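Local structure of uncharacterized protein (Staphylococcus aureus subsp. aureus Mu50, 4QPV) at residues P219-T224 / H256-S261. The protein is of unknown function and belongs to the DUF1672 family, and has an unusual fold built from kinked-helix-beta-beta-beta repeats. Residues are numbered along the deposited sequence; the frame is centred on the assembly and turned at random.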
# COMPACT_ATOMS: atom_id res chain seq x y z
N PRO A 219 -3.96 -8.77 -10.55
CA PRO A 219 -3.91 -7.79 -9.45
C PRO A 219 -4.95 -6.68 -9.63
O PRO A 219 -5.38 -6.40 -10.75
CB PRO A 219 -2.49 -7.22 -9.53
CG PRO A 219 -1.71 -8.18 -10.36
CD PRO A 219 -2.69 -8.80 -11.30
N TYR A 220 -5.36 -6.08 -8.52
CA TYR A 220 -6.35 -5.01 -8.52
C TYR A 220 -5.69 -3.67 -8.24
O TYR A 220 -4.93 -3.55 -7.27
CB TYR A 220 -7.43 -5.27 -7.45
CG TYR A 220 -8.39 -6.38 -7.79
CD1 TYR A 220 -8.06 -7.72 -7.58
CD2 TYR A 220 -9.67 -6.10 -8.26
CE1 TYR A 220 -8.94 -8.75 -7.90
CE2 TYR A 220 -10.57 -7.12 -8.57
CZ TYR A 220 -10.21 -8.44 -8.39
OH TYR A 220 -11.11 -9.44 -8.69
N VAL A 221 -6.01 -2.67 -9.07
CA VAL A 221 -5.62 -1.27 -8.87
C VAL A 221 -6.89 -0.52 -8.43
O VAL A 221 -7.88 -0.56 -9.14
CB VAL A 221 -5.00 -0.63 -10.13
CG1 VAL A 221 -4.76 0.87 -9.92
CG2 VAL A 221 -3.71 -1.33 -10.54
N VAL A 222 -6.87 0.13 -7.25
CA VAL A 222 -8.03 0.89 -6.76
C VAL A 222 -7.56 2.33 -6.47
O VAL A 222 -6.64 2.51 -5.68
CB VAL A 222 -8.71 0.24 -5.50
CG1 VAL A 222 -9.94 1.03 -5.08
CG2 VAL A 222 -9.09 -1.23 -5.76
N THR A 223 -8.20 3.33 -7.08
CA THR A 223 -7.81 4.73 -6.82
C THR A 223 -8.32 5.19 -5.43
O THR A 223 -9.27 4.61 -4.88
CB THR A 223 -8.25 5.71 -7.94
OG1 THR A 223 -9.67 5.91 -7.90
CG2 THR A 223 -7.73 5.31 -9.34
N THR A 224 -7.67 6.23 -4.89
CA THR A 224 -7.99 6.84 -3.58
C THR A 224 -8.04 8.33 -3.86
O THR A 224 -7.07 9.06 -3.60
CB THR A 224 -6.96 6.45 -2.49
OG1 THR A 224 -5.65 6.90 -2.89
CG2 THR A 224 -6.95 4.94 -2.19
N HIS A 256 -4.38 -2.09 -18.99
CA HIS A 256 -5.54 -2.79 -19.54
C HIS A 256 -5.60 -4.25 -19.05
O HIS A 256 -6.69 -4.77 -18.85
CB HIS A 256 -5.50 -2.78 -21.07
CG HIS A 256 -5.87 -1.45 -21.65
ND1 HIS A 256 -7.08 -1.25 -22.30
CD2 HIS A 256 -5.18 -0.28 -21.64
CE1 HIS A 256 -7.08 0.02 -22.66
NE2 HIS A 256 -5.96 0.64 -22.29
N ASP A 257 -4.42 -4.88 -18.83
CA ASP A 257 -4.32 -6.28 -18.39
C ASP A 257 -4.52 -6.45 -16.86
O ASP A 257 -4.47 -7.58 -16.38
CB ASP A 257 -2.96 -6.89 -18.83
CG ASP A 257 -1.72 -6.17 -18.31
OD1 ASP A 257 -1.86 -5.18 -17.55
OD2 ASP A 257 -0.60 -6.59 -18.68
N LEU A 258 -4.72 -5.35 -16.10
CA LEU A 258 -5.00 -5.47 -14.66
C LEU A 258 -6.46 -5.15 -14.38
O LEU A 258 -7.15 -4.65 -15.27
CB LEU A 258 -4.08 -4.54 -13.81
CG LEU A 258 -2.56 -4.74 -13.94
CD1 LEU A 258 -1.80 -3.82 -12.99
CD2 LEU A 258 -2.16 -6.20 -13.70
N ASN A 259 -6.93 -5.42 -13.15
CA ASN A 259 -8.27 -4.99 -12.73
C ASN A 259 -8.08 -3.56 -12.23
O ASN A 259 -7.21 -3.33 -11.39
CB ASN A 259 -8.86 -5.90 -11.68
CG ASN A 259 -9.14 -7.28 -12.20
OD1 ASN A 259 -9.81 -7.43 -13.22
ND2 ASN A 259 -8.58 -8.30 -11.57
N VAL A 260 -8.77 -2.59 -12.85
CA VAL A 260 -8.59 -1.18 -12.48
C VAL A 260 -9.97 -0.60 -12.16
O VAL A 260 -10.89 -0.71 -12.96
CB VAL A 260 -7.82 -0.36 -13.56
CG1 VAL A 260 -7.68 1.12 -13.15
CG2 VAL A 260 -6.44 -0.97 -13.84
N SER A 261 -10.07 0.05 -11.00
CA SER A 261 -11.31 0.62 -10.48
C SER A 261 -11.09 2.06 -10.01
O SER A 261 -10.13 2.36 -9.28
CB SER A 261 -11.82 -0.26 -9.34
OG SER A 261 -12.96 0.27 -8.67
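Tyr220 to Val222 pair in parallel with Asn259 to Ser261, the two short strands running within 10° of each other and joined by a ladder of four backbone hydrogen bonds. Asn259 N gives to Pro219 O, Val221 N to Asn259 O at 2.7 Å, Ser261 N to Val221 O, and Thr223 N to Ser261 O, so Val221, Asn259 and Ser261 each engage both N and O, while Pro219 contributes its O and Thr223 its N to this ladder. Tyr220 and Asn259 share one face of the sheet. The asparagine side chain lies over the phenol ring, its CB making a CH-pi contact over the face, 3.9 Å from the ring centroid. Asn259 ND2 sits 3.5 Å above the ring plane, displaced toward the rim. Amide and ring are 35° from coplanar. Both CG atoms stand anti to their own carbonyl carbons (chi1 -66° for Asn259), which brings the two groups together. The polar ends are held by other partners: Asn259 OD1 by His289 N, with a weak bond from ND2 to Arg218 O, and Tyr220 OH by Glu290. These strands are the two arms of a beta-alpha-beta crossover whose helix is 234-249, and they lie inside a mixed sheet, with strand 175-178 antiparallel along 220-227 and strand 282-285 along 259-265. On the other face, Val221 sets CB 4.0 Å from Val260 CG2, while its CG2 meets Leu258 CD1, also at 4.0 Å. The second leucine methyl, CD2, rests against the Pro219 ring, 3.6 Å from CD. Helix 135-147 packs on this apolar face, Leu138 touching both Val221 and Leu258. At the far end Thr223 OG1 accepts a hydrogen bond from Gln263 N, two residues beyond Ser261.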